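PDB 1QV9: F420-dependent methylenetetrahydromethanopterin dehydrogenase from Methanopyrus kandleri, which catalyses the reversible reduction of methenyl-tetrahydromethanopterin to methylene-tetrahydromethanopterin with reduced coenzyme F420, a step of methanogenesis from CO2. Local coordinates for residues A[5-10]-A[57-62]; A[23-26]-A[32-35]; A[65-70]-A[159-164]; A[85-90]-A[94-99]; A[108-113]-A[178-183]. All coordinates share one frame; numbering follows the deposited sequence. Where two conformers were deposited one is given.

Contact 1 (A[5-10]-A[57-62])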
# COMPACT_ATOMS: atom_id res chain seq x y z
N LYS A 5 -8.08 39.70 20.33
CA LYS A 5 -6.95 40.05 19.46
C LYS A 5 -5.68 39.39 19.96
O LYS A 5 -5.47 39.28 21.16
CB LYS A 5 -6.76 41.57 19.43
CG LYS A 5 -7.88 42.27 18.66
CD LYS A 5 -7.72 43.79 18.64
CE LYS A 5 -8.02 44.39 20.00
NZ LYS A 5 -7.95 45.89 19.94
N ALA A 6 -4.85 38.93 19.03
CA ALA A 6 -3.59 38.31 19.42
C ALA A 6 -2.54 38.52 18.33
O ALA A 6 -2.88 38.68 17.16
CB ALA A 6 -3.77 36.81 19.66
N ILE A 7 -1.28 38.52 18.73
CA ILE A 7 -0.18 38.63 17.76
C ILE A 7 0.58 37.32 17.90
O ILE A 7 0.80 36.84 19.00
CB ILE A 7 0.78 39.79 18.09
CG1 ILE A 7 0.05 41.14 18.00
CG2 ILE A 7 2.00 39.78 17.10
CD1 ILE A 7 0.90 42.33 18.44
N PHE A 8 0.97 36.74 16.77
CA PHE A 8 1.75 35.51 16.74
C PHE A 8 3.12 35.86 16.20
O PHE A 8 3.21 36.56 15.20
CB PHE A 8 1.11 34.46 15.83
CG PHE A 8 -0.17 33.89 16.39
CD1 PHE A 8 -1.38 34.55 16.22
CD2 PHE A 8 -0.14 32.68 17.09
CE1 PHE A 8 -2.58 34.02 16.74
CE2 PHE A 8 -1.35 32.12 17.62
CZ PHE A 8 -2.57 32.80 17.43
N ILE A 9 4.19 35.39 16.85
CA ILE A 9 5.55 35.68 16.38
C ILE A 9 6.16 34.35 15.97
O ILE A 9 6.14 33.40 16.76
CB ILE A 9 6.40 36.31 17.49
CG1 ILE A 9 5.69 37.52 18.08
CG2 ILE A 9 7.79 36.68 16.96
CD1 ILE A 9 6.36 38.04 19.39
N LYS A 10 6.72 34.27 14.75
CA LYS A 10 7.27 33.02 14.24
C LYS A 10 8.72 33.20 13.84
O LYS A 10 9.03 33.95 12.90
CB LYS A 10 6.46 32.52 13.01
CG LYS A 10 4.98 32.31 13.27
CD LYS A 10 4.24 31.69 12.09
CE LYS A 10 2.74 31.57 12.42
NZ LYS A 10 2.02 30.69 11.46
N LEU A 57 5.92 44.12 19.43
CA LEU A 57 5.59 45.08 20.49
C LEU A 57 5.28 46.47 19.95
O LEU A 57 4.51 47.22 20.56
CB LEU A 57 6.71 45.12 21.53
CG LEU A 57 6.87 43.77 22.25
CD1 LEU A 57 8.10 43.82 23.13
CD2 LEU A 57 5.63 43.46 23.09
N ASP A 58 5.84 46.80 18.78
CA ASP A 58 5.58 48.08 18.15
C ASP A 58 4.14 48.03 17.64
O ASP A 58 3.35 48.96 17.86
CB ASP A 58 6.57 48.27 16.98
CG ASP A 58 6.25 49.49 16.17
OD1 ASP A 58 6.26 50.59 16.75
OD2 ASP A 58 5.98 49.34 14.95
N ILE A 59 3.76 46.93 17.00
CA ILE A 59 2.41 46.75 16.50
C ILE A 59 1.40 46.73 17.65
O ILE A 59 0.29 47.29 17.55
CB ILE A 59 2.33 45.43 15.69
CG1 ILE A 59 3.07 45.63 14.36
CG2 ILE A 59 0.90 45.02 15.42
CD1 ILE A 59 3.58 44.30 13.77
N ALA A 60 1.80 46.10 18.75
CA ALA A 60 0.93 45.96 19.93
C ALA A 60 0.42 47.29 20.50
O ALA A 60 -0.69 47.34 21.03
CB ALA A 60 1.68 45.17 21.01
N GLU A 61 1.20 48.36 20.38
CA GLU A 61 0.76 49.66 20.91
C GLU A 61 -0.59 50.11 20.35
O GLU A 61 -1.46 50.57 21.10
CB GLU A 61 1.81 50.74 20.64
CG GLU A 61 1.49 52.06 21.34
CD GLU A 61 2.42 53.19 20.95
OE1 GLU A 61 2.34 54.27 21.58
OE2 GLU A 61 3.24 53.01 20.01
N ASP A 62 -0.77 49.98 19.04
CA ASP A 62 -2.03 50.37 18.43
C ASP A 62 -3.01 49.22 18.31
O ASP A 62 -4.24 49.42 18.32
CB ASP A 62 -1.78 50.96 17.03
CG ASP A 62 -3.06 51.41 16.35
OD1 ASP A 62 -3.53 50.71 15.42
OD2 ASP A 62 -3.61 52.47 16.75
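In the alpha/beta domain, helix 46-63 is packed on one face of the parallel sheet, and Ile-7 of strand 4-10 meets it through Ile-59 and Ala-60. The strand contributes a single methyl group to the touching surface. Ile-7 CG1 lies beside the backbone N and anti to the carbonyl carbon (chi1 -63°), and the chain then runs on straight to CD1 (chi2 175°), which carries the terminal methyl out from the strand to the helix surface. There Ile-7 CD1 rests 3.9 Å from Ala-60 CB and, at 3.9 Å, equally near Ala-60 N, so that beside the Ala-60 methyl it also reaches the helix backbone. A second contact is made with Ile-59 CG2, 4.0 Å from Ile-7 CD1; this is the branch of Ile-59 that lies anti to its own backbone N. The end of Ile-7 therefore fits against two consecutive helical residues, and the side-chain contacts are apolar, with ordinary van der Waals spacing.

Ile-7 also packs on Ala-56 and Phe-63 of the same helix, while Ile-9, two residues further along the strand, packs on Ala-52 and Ala-56. Ile-59 lies at the border of the subunit, where it also packs on Met-55 of the second subunit. Strand 4-10 lies between strands 33-39 and 67-71, which precede and follow helix 46-63 in sequence. The contact thus belongs to a beta-alpha-beta crossover whose helix passes over an intervening strand, an arrangement typical of doubly wound alpha/beta folds with a parallel sheet.

Contact 2 (A[23-26]-A[32-35])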
# COMPACT_ATOMS: atom_id res chain seq x y z
N LEU A 23 -5.27 27.24 12.89
CA LEU A 23 -6.14 26.27 13.55
C LEU A 23 -7.27 26.97 14.30
O LEU A 23 -8.26 26.33 14.68
CB LEU A 23 -5.34 25.45 14.58
CG LEU A 23 -4.27 24.53 14.00
CD1 LEU A 23 -3.38 24.04 15.18
CD2 LEU A 23 -4.89 23.38 13.24
N LEU A 24 -7.14 28.28 14.50
CA LEU A 24 -8.17 29.03 15.23
C LEU A 24 -9.26 29.69 14.34
O LEU A 24 -10.28 30.17 14.83
CB LEU A 24 -7.49 30.08 16.11
CG LEU A 24 -6.34 29.52 16.95
CD1 LEU A 24 -5.68 30.61 17.80
CD2 LEU A 24 -6.89 28.38 17.83
N ASP A 25 -9.09 29.69 13.02
CA ASP A 25 -10.11 30.34 12.16
C ASP A 25 -9.94 29.68 10.79
O ASP A 25 -9.57 30.33 9.78
CB ASP A 25 -9.80 31.83 12.11
CG ASP A 25 -10.83 32.64 11.38
OD1 ASP A 25 -11.97 32.14 11.19
OD2 ASP A 25 -10.47 33.80 11.03
N GLU A 26 -10.25 28.38 10.77
CA GLU A 26 -9.98 27.57 9.61
C GLU A 26 -10.59 27.98 8.29
O GLU A 26 -10.04 27.64 7.23
CB GLU A 26 -10.30 26.10 9.91
CG GLU A 26 -11.80 25.79 10.10
CD GLU A 26 -12.33 26.09 11.51
OE1 GLU A 26 -13.48 25.68 11.78
OE2 GLU A 26 -11.62 26.70 12.33
N ASP A 32 -15.25 36.80 15.78
CA ASP A 32 -14.78 37.18 17.11
C ASP A 32 -13.29 37.22 17.38
O ASP A 32 -12.89 37.33 18.53
CB ASP A 32 -15.40 36.25 18.15
CG ASP A 32 -14.94 34.80 17.96
OD1 ASP A 32 -14.84 34.08 18.97
OD2 ASP A 32 -14.71 34.41 16.80
N VAL A 33 -12.46 37.13 16.34
CA VAL A 33 -11.02 37.20 16.51
C VAL A 33 -10.37 38.06 15.42
O VAL A 33 -10.92 38.22 14.34
CB VAL A 33 -10.35 35.78 16.43
CG1 VAL A 33 -10.87 34.91 17.55
CG2 VAL A 33 -10.63 35.14 15.05
N GLU A 34 -9.19 38.57 15.73
CA GLU A 34 -8.39 39.34 14.78
C GLU A 34 -6.96 39.06 15.19
O GLU A 34 -6.62 39.20 16.36
CB GLU A 34 -8.69 40.84 14.92
CG GLU A 34 -7.90 41.66 13.92
CD GLU A 34 -8.34 43.12 13.82
OE1 GLU A 34 -7.82 43.81 12.92
OE2 GLU A 34 -9.18 43.57 14.62
N PHE A 35 -6.14 38.65 14.22
CA PHE A 35 -4.74 38.34 14.52
C PHE A 35 -3.78 39.09 13.61
O PHE A 35 -4.12 39.50 12.50
CB PHE A 35 -4.47 36.84 14.29
CG PHE A 35 -5.38 35.90 15.03
CD1 PHE A 35 -5.86 34.75 14.42
CD2 PHE A 35 -5.71 36.12 16.36
CE1 PHE A 35 -6.66 33.83 15.14
CE2 PHE A 35 -6.51 35.20 17.07
CZ PHE A 35 -6.97 34.06 16.45
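Leu-24 and Phe-35 form the tight half of a contact in which the loop after helix 15-19 folds back on strand 33-39, the outermost strand at one edge of the parallel sheet within this chain. The loop belongs to a beta-alpha-beta crossover, strand 4-10, helix 15-19, strand 33-39, between neighbouring parallel strands. The two side chains cross at about a right angle. Leu-24 CD1 approaches Phe-35 CZ to 3.9 Å, and Leu-24 CB lies 4.0 Å from Phe-35 CE1 and equally close to Phe-35 CZ. Leu-24 thus touches the CE1-CZ end of the ring at two points, its CB and its CD1 methyl. Phe-35 CB already points to the loop, and chi1 of -54° places CG beside the backbone N. Phe-8 packs edge-to-face with the same ring, and Phe-161 and Ile-165 of helix 153-169 close over Leu-24, so this half lies within a larger apolar cluster.

The pairing of Asp-25 with Val-33 is looser and more polar. The Asp-25 carboxylate lies beside a Val-33 methyl, and its strong partners are elsewhere: OD2 forms a salt bridge with Lys-43 of the second subunit, and OD1 accepts a hydrogen bond from the backbone N of Arg-30. Beyond it, Asp-32 is paired with Lys-169 and Arg-30, while the partly exposed Glu-34 points away from the loop and forms a salt bridge with Arg-36. Across this half of the contact, the nearest approach is that of Asp-25 OD2 to Val-33 CG2, at 4.2 Å.

Contact 3 (A[65-70]-A[159-164])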
# COMPACT_ATOMS: atom_id res chain seq x y z
N PRO A 65 -3.26 43.82 21.64
CA PRO A 65 -3.58 42.40 21.73
C PRO A 65 -3.92 41.96 23.16
O PRO A 65 -3.41 42.53 24.13
CB PRO A 65 -2.30 41.73 21.25
CG PRO A 65 -1.24 42.66 21.67
CD PRO A 65 -1.83 44.03 21.37
N ASP A 66 -4.77 40.94 23.26
CA ASP A 66 -5.13 40.36 24.55
C ASP A 66 -4.01 39.40 24.97
O ASP A 66 -3.76 39.20 26.15
CB ASP A 66 -6.47 39.67 24.40
CG ASP A 66 -7.56 40.65 24.07
OD1 ASP A 66 -8.29 40.43 23.07
OD2 ASP A 66 -7.68 41.65 24.81
N PHE A 67 -3.33 38.80 24.00
CA PHE A 67 -2.20 37.93 24.32
C PHE A 67 -1.29 37.85 23.10
O PHE A 67 -1.70 38.22 21.99
CB PHE A 67 -2.64 36.52 24.78
CG PHE A 67 -3.46 35.73 23.77
CD1 PHE A 67 -2.86 34.83 22.90
CD2 PHE A 67 -4.84 35.84 23.74
CE1 PHE A 67 -3.60 34.05 22.04
CE2 PHE A 67 -5.61 35.06 22.86
CZ PHE A 67 -4.99 34.15 22.00
N ILE A 68 -0.05 37.44 23.34
CA ILE A 68 0.98 37.29 22.30
C ILE A 68 1.52 35.87 22.37
O ILE A 68 1.69 35.33 23.47
CB ILE A 68 2.10 38.29 22.51
CG1 ILE A 68 1.52 39.69 22.37
CG2 ILE A 68 3.22 38.08 21.47
CD1 ILE A 68 2.49 40.83 22.60
N VAL A 69 1.77 35.25 21.22
CA VAL A 69 2.28 33.89 21.17
C VAL A 69 3.58 33.91 20.41
O VAL A 69 3.70 34.54 19.37
CB VAL A 69 1.29 32.92 20.44
CG1 VAL A 69 1.83 31.50 20.47
CG2 VAL A 69 -0.10 33.00 21.06
N TYR A 70 4.60 33.27 20.96
CA TYR A 70 5.88 33.15 20.25
C TYR A 70 6.04 31.66 19.99
O TYR A 70 5.94 30.85 20.91
CB TYR A 70 7.04 33.63 21.11
CG TYR A 70 8.39 33.32 20.50
CD1 TYR A 70 9.03 32.09 20.72
CD2 TYR A 70 8.99 34.23 19.61
CE1 TYR A 70 10.24 31.76 20.07
CE2 TYR A 70 10.20 33.91 18.97
CZ TYR A 70 10.81 32.69 19.20
OH TYR A 70 12.04 32.41 18.61
N GLU A 159 -7.85 23.62 21.19
CA GLU A 159 -8.64 23.78 22.42
C GLU A 159 -8.02 24.73 23.41
O GLU A 159 -8.70 25.57 24.01
CB GLU A 159 -8.87 22.44 23.10
CG GLU A 159 -9.83 21.52 22.41
CD GLU A 159 -10.00 20.21 23.19
OE1 GLU A 159 -9.30 20.03 24.23
OE2 GLU A 159 -10.82 19.38 22.76
N ALA A 160 -6.71 24.60 23.60
CA ALA A 160 -6.04 25.47 24.54
C ALA A 160 -6.18 26.95 24.16
O ALA A 160 -6.40 27.82 25.02
CB ALA A 160 -4.56 25.11 24.65
N PHE A 161 -6.02 27.25 22.87
CA PHE A 161 -6.15 28.63 22.45
C PHE A 161 -7.58 29.10 22.41
O PHE A 161 -7.83 30.27 22.70
CB PHE A 161 -5.46 28.85 21.07
CG PHE A 161 -3.99 29.06 21.19
CD1 PHE A 161 -3.10 28.13 20.69
CD2 PHE A 161 -3.49 30.16 21.88
CE1 PHE A 161 -1.72 28.27 20.88
CE2 PHE A 161 -2.13 30.31 22.09
CZ PHE A 161 -1.23 29.36 21.58
N ASP A 162 -8.52 28.22 22.10
CA ASP A 162 -9.93 28.63 22.09
C ASP A 162 -10.35 29.03 23.53
O ASP A 162 -11.10 29.99 23.70
CB ASP A 162 -10.80 27.52 21.53
CG ASP A 162 -10.90 27.57 19.99
OD1 ASP A 162 -11.22 26.53 19.37
OD2 ASP A 162 -10.68 28.66 19.41
N GLU A 163 -9.85 28.30 24.53
CA GLU A 163 -10.14 28.62 25.94
C GLU A 163 -9.56 30.01 26.29
O GLU A 163 -10.21 30.85 26.93
CB GLU A 163 -9.53 27.56 26.85
CG GLU A 163 -9.74 27.79 28.36
CD GLU A 163 -8.90 26.85 29.23
OE1 GLU A 163 -9.00 25.62 29.05
OE2 GLU A 163 -8.14 27.34 30.09
N LEU A 164 -8.33 30.27 25.87
CA LEU A 164 -7.69 31.55 26.13
C LEU A 164 -8.44 32.70 25.42
O LEU A 164 -8.57 33.81 25.96
CB LEU A 164 -6.23 31.48 25.67
CG LEU A 164 -5.25 32.48 26.28
CD1 LEU A 164 -5.16 32.28 27.80
CD2 LEU A 164 -3.88 32.28 25.62
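Phe-67, the residue most covered here, receives a methyl of Leu-164 squarely over one face of its ring. Leu-164 CD2 stands 3.8 Å from the centroid of the Phe-67 ring and only 9° off the ring normal, a well-centred CH-pi contact, and the two side chains come from opposite directions. CG of Phe-67 lies between the backbone N and the carbonyl carbon (chi1 60°), and the ring projects from the start of strand 67-71 toward helix 153-169.

Phe-161, one helical turn before Leu-164, fills the neighbouring place. Its ring meets Phe-67 obliquely, with Phe-161 CD2 3.9 Å from Phe-67 CE1, and its far end is pressed on Val-69, where Phe-161 CE2 and Val-69 CG2 come within 3.5 Å. Segment 159-164 runs nearly antiparallel to strand 67-70, at 159°, as expected for a helix laid on a parallel alpha/beta sheet. Their axes are 11.7 Å apart, a wide spacing consistent with two phenylalanine rings lying between. Phe-67 and Val-69 supply the strand's residues on this face, whereas Ile-68 and Tyr-70 point to helix 78-88 on the other, so the sheet is sandwiched between helical layers. Val-69 CG1 adds a second methyl against the end of the Phe-161 ring, 3.9 Å from Phe-161 CZ. Beyond the contact, Phe-161 also packs on Leu-24 and Ile-97, and Leu-164 on Val-95.

Contact 4 (A[85-90]-A[94-99])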
# COMPACT_ATOMS: atom_id res chain seq x y z
N GLU A 85 12.66 36.65 27.49
CA GLU A 85 12.96 37.79 28.35
C GLU A 85 12.11 39.02 27.99
O GLU A 85 11.51 39.66 28.86
CB GLU A 85 14.41 38.20 28.21
CG GLU A 85 15.42 37.23 28.71
CD GLU A 85 16.82 37.83 28.62
OE1 GLU A 85 17.01 38.98 29.10
OE2 GLU A 85 17.72 37.15 28.07
N MSE A 86 12.07 39.34 26.70
CA MSE A 86 11.31 40.49 26.24
C MSE A 86 9.82 40.37 26.51
O MSE A 86 9.20 41.33 26.94
CB MSE A 86 11.59 40.71 24.75
CG MSE A 86 13.09 40.84 24.45
SE MSE A 86 13.49 40.91 22.55
CE MSE A 86 12.61 42.61 22.10
N LEU A 87 9.23 39.21 26.24
CA LEU A 87 7.81 39.02 26.47
C LEU A 87 7.49 39.00 27.96
O LEU A 87 6.44 39.51 28.37
CB LEU A 87 7.33 37.73 25.79
CG LEU A 87 7.39 37.87 24.26
CD1 LEU A 87 7.09 36.51 23.62
CD2 LEU A 87 6.40 38.94 23.77
N ALA A 88 8.39 38.43 28.74
CA ALA A 88 8.20 38.35 30.19
C ALA A 88 8.22 39.77 30.77
O ALA A 88 7.52 40.04 31.77
CB ALA A 88 9.29 37.52 30.82
N ASP A 89 8.99 40.66 30.15
CA ASP A 89 9.14 42.07 30.57
C ASP A 89 8.00 42.96 30.12
O ASP A 89 7.94 44.14 30.51
CB ASP A 89 10.41 42.65 29.97
CG ASP A 89 11.43 43.01 30.99
OD1 ASP A 89 12.18 42.10 31.42
OD2 ASP A 89 11.48 44.21 31.36
N SER A 90 7.12 42.45 29.28
CA SER A 90 6.02 43.26 28.78
C SER A 90 4.76 43.05 29.61
O SER A 90 4.70 42.13 30.44
CB SER A 90 5.69 42.93 27.31
OG SER A 90 4.94 41.72 27.21
N ALA A 94 1.56 36.15 27.60
CA ALA A 94 2.23 35.47 26.48
C ALA A 94 2.37 33.97 26.68
O ALA A 94 2.47 33.48 27.81
CB ALA A 94 3.62 36.10 26.29
N VAL A 95 2.43 33.26 25.55
CA VAL A 95 2.54 31.81 25.52
C VAL A 95 3.66 31.44 24.57
O VAL A 95 3.78 32.05 23.49
CB VAL A 95 1.23 31.16 24.97
CG1 VAL A 95 1.39 29.61 24.89
CG2 VAL A 95 0.05 31.55 25.87
N ILE A 96 4.49 30.49 24.97
CA ILE A 96 5.58 30.01 24.16
C ILE A 96 5.21 28.64 23.58
O ILE A 96 4.86 27.72 24.33
CB ILE A 96 6.88 29.82 25.03
CG1 ILE A 96 7.26 31.13 25.73
CG2 ILE A 96 8.05 29.36 24.19
CD1 ILE A 96 7.48 32.30 24.81
N ILE A 97 5.29 28.49 22.26
CA ILE A 97 5.05 27.20 21.62
C ILE A 97 6.42 26.70 21.26
O ILE A 97 7.18 27.42 20.60
CB ILE A 97 4.17 27.36 20.32
CG1 ILE A 97 2.71 27.73 20.67
CG2 ILE A 97 4.30 26.11 19.46
CD1 ILE A 97 2.18 27.29 21.99
N GLY A 98 6.76 25.49 21.70
CA GLY A 98 8.06 24.90 21.44
C GLY A 98 8.04 23.40 21.32
O GLY A 98 6.98 22.80 21.26
N ASP A 99 9.23 22.81 21.31
CA ASP A 99 9.45 21.37 21.18
C ASP A 99 10.05 20.82 22.48
O ASP A 99 10.13 21.53 23.49
CB ASP A 99 10.32 21.03 19.94
CG ASP A 99 11.60 21.84 19.84
OD1 ASP A 99 12.42 21.52 18.94
OD2 ASP A 99 11.79 22.77 20.63
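Leu-87 and Ile-96 are brought together by differently shaped side chains: Leu-87 reaches out from helix 78-88 with CG beside its backbone N (chi1 -68°), whereas Ile-96 bends at its second torsion (chi2 -57°), turning its end nearer the helix. Even so, the methyls only graze, with Leu-87 CD1 4.4 Å from Ile-96 CD1. The closer meeting is made by the base of the leucine, where Leu-87 CB lies 4.1 Å from Ala-94 CB. Leu-87 and Ala-94 are also the residues whose CA atoms are nearest across the segments, 6.6 Å apart.

Both segments belong to the beta-alpha-beta unit formed by strand 67-71, helix 78-88 and strand 94-99, and Leu-87 bridges its two strands by packing on Ile-68 and Tyr-70 as well. A short turn joins the segments. Here Leu-87 O accepts two bonds from Ser-90: one from Ser-90 N, and one from Ser-90 OG at 2.9 Å. The hydroxyl approaches tilted 22° from the carbonyl plane, from the same face as the amide. Ser-90 OG is also hydrogen-bonded to Tyr-92 N, which links Leu-87 and Ser-90 to the turn leading into the strand.

Contact 5 (A[108-113]-A[178-183])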
# COMPACT_ATOMS: atom_id res chain seq x y z
N GLU A 108 12.03 28.22 34.31
CA GLU A 108 12.29 29.61 33.95
C GLU A 108 11.04 30.26 33.41
O GLU A 108 10.71 31.38 33.77
CB GLU A 108 13.37 29.73 32.87
CG GLU A 108 14.80 29.65 33.34
CD GLU A 108 15.81 29.99 32.24
OE1 GLU A 108 15.50 30.84 31.35
OE2 GLU A 108 16.92 29.42 32.27
N MSE A 109 10.33 29.57 32.52
CA MSE A 109 9.13 30.18 31.97
C MSE A 109 8.07 30.43 33.00
O MSE A 109 7.40 31.46 32.97
CB MSE A 109 8.54 29.33 30.83
CG MSE A 109 9.41 29.37 29.58
SE MSE A 109 8.65 28.45 28.03
CE MSE A 109 8.90 26.59 28.65
N GLU A 110 7.89 29.50 33.93
CA GLU A 110 6.86 29.70 34.95
C GLU A 110 7.24 30.91 35.80
O GLU A 110 6.39 31.72 36.14
CB GLU A 110 6.69 28.43 35.80
CG GLU A 110 6.23 27.25 34.94
CD GLU A 110 6.01 25.96 35.70
OE1 GLU A 110 6.25 25.94 36.92
OE2 GLU A 110 5.61 24.96 35.07
N GLU A 111 8.52 31.06 36.10
CA GLU A 111 8.98 32.22 36.87
C GLU A 111 8.78 33.51 36.06
O GLU A 111 8.53 34.57 36.63
CB GLU A 111 10.46 32.06 37.22
CG GLU A 111 10.98 33.18 38.13
CD GLU A 111 12.48 33.07 38.40
OE1 GLU A 111 12.93 31.97 38.79
OE2 GLU A 111 13.19 34.09 38.23
N GLN A 112 8.86 33.40 34.73
CA GLN A 112 8.70 34.54 33.84
C GLN A 112 7.25 34.87 33.63
O GLN A 112 6.93 35.83 32.93
CB GLN A 112 9.38 34.26 32.46
CG GLN A 112 10.89 34.27 32.50
CD GLN A 112 11.53 33.78 31.19
OE1 GLN A 112 11.11 32.77 30.64
NE2 GLN A 112 12.57 34.48 30.74
N GLY A 113 6.36 34.05 34.19
CA GLY A 113 4.94 34.31 34.07
C GLY A 113 4.42 33.99 32.68
O GLY A 113 3.39 34.51 32.28
N LEU A 178 -2.84 30.88 31.79
CA LEU A 178 -1.97 30.54 30.66
C LEU A 178 -1.66 29.06 30.69
O LEU A 178 -1.41 28.47 31.75
CB LEU A 178 -0.71 31.37 30.68
CG LEU A 178 -0.98 32.88 30.56
CD1 LEU A 178 0.32 33.60 30.77
CD2 LEU A 178 -1.61 33.23 29.20
N PRO A 179 -1.65 28.42 29.52
CA PRO A 179 -1.37 26.98 29.51
C PRO A 179 0.02 26.59 29.95
O PRO A 179 0.95 27.38 29.85
CB PRO A 179 -1.63 26.58 28.04
CG PRO A 179 -1.30 27.83 27.29
CD PRO A 179 -1.94 28.93 28.16
N LYS A 180 0.13 25.38 30.50
CA LYS A 180 1.39 24.77 30.89
C LYS A 180 1.18 23.33 30.41
O LYS A 180 0.82 22.43 31.17
CB LYS A 180 1.59 24.83 32.41
CG LYS A 180 1.83 26.24 32.88
CD LYS A 180 2.27 26.27 34.34
CE LYS A 180 1.14 25.87 35.26
NZ LYS A 180 1.55 26.05 36.71
N LEU A 181 1.37 23.12 29.11
CA LEU A 181 1.13 21.81 28.51
C LEU A 181 2.34 21.19 27.87
O LEU A 181 3.11 21.87 27.21
CB LEU A 181 0.05 21.91 27.42
CG LEU A 181 -1.36 22.31 27.81
CD1 LEU A 181 -2.21 22.41 26.55
CD2 LEU A 181 -1.96 21.26 28.78
N VAL A 182 2.48 19.89 28.07
CA VAL A 182 3.56 19.13 27.44
C VAL A 182 2.84 17.98 26.76
O VAL A 182 2.22 17.11 27.41
CB VAL A 182 4.58 18.61 28.48
CG1 VAL A 182 5.63 17.81 27.80
CG2 VAL A 182 5.22 19.77 29.21
N ILE A 183 2.92 17.98 25.44
CA ILE A 183 2.22 16.99 24.63
C ILE A 183 3.12 15.90 24.09
O ILE A 183 4.23 16.16 23.58
CB ILE A 183 1.52 17.70 23.43
CG1 ILE A 183 0.53 18.75 23.96
CG2 ILE A 183 0.83 16.66 22.50
CD1 ILE A 183 -0.03 19.68 22.87
O HOH W 1 3.31 25.25 38.50
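Glu-110 and Gly-113 are the two residues through which the end of helix 106-111 and the turn after it touch Lys-180 and Leu-178. Earlier in the segment, Glu-108 turns elsewhere, forming a salt bridge with Arg-84, and selenomethionine Met-109 packs on Tyr-116 and Ile-96. Glu-110 then extends beyond CG toward strand 180-183 and crosses the lysine at about a right angle. What it meets is the aliphatic part of Lys-180: Glu-110 OE2 lies 3.7 Å from Lys-180 CD, and Glu-110 CD is 4.0 Å from the same carbon. The lysine chain bends at its third torsion (chi3 -69°), and its ammonium ends 4.5 Å from the carboxylate, measured from Lys-180 NZ to Glu-110 OE2, too far for a salt bridge. A water spans part of this gap. It accepts a hydrogen bond from Lys-180 NZ at 2.6 Å and donates a weak one to Glu-110 OE1. Direct partners of Glu-110 OE2 lie outside the segments, in Lys-106 and the hydroxyl of Tyr-116.

Past Gln-112, also bonded to Arg-84, Gly-113 is the first residue to leave the helical conformation, and its positive phi (74°) closes the helix in a Schellman motif; Gly-113 N bonds to Glu-110 O at 3.0 Å. Gly-113 O then comes 3.5 Å from Leu-178 CD1, a contact with a buried leucine, whereas Glu-110 and Lys-180 are more exposed. The Schellman-capped helix is thus set beside strand 180-183, at the edge of a parallel sheet with strand order 2-1-3-4-5-6, which resembles the flavodoxin-like pattern extended by a sixth strand.

All five contacts reach the same parallel sheet. Contacts 1 and 3 use neighbouring strands but opposite faces, each against a different helix, and both are buried and apolar; of these two, contact 3 is aromatic and contact 1 aliphatic. Contact 2 joins the aromatic core of contact 3 where Leu-24 CD2 packs on Phe-161 CB, 3.6 Å away, yet its polar side turns to the second subunit, which contact 1 also touches. Contact 4 lies on the strand next to that of contact 3 and is small and aliphatic. Contact 5, at the opposite sheet edge from contact 2, is partly exposed, and there charged groups and water replace much of the hydrocarbon packing.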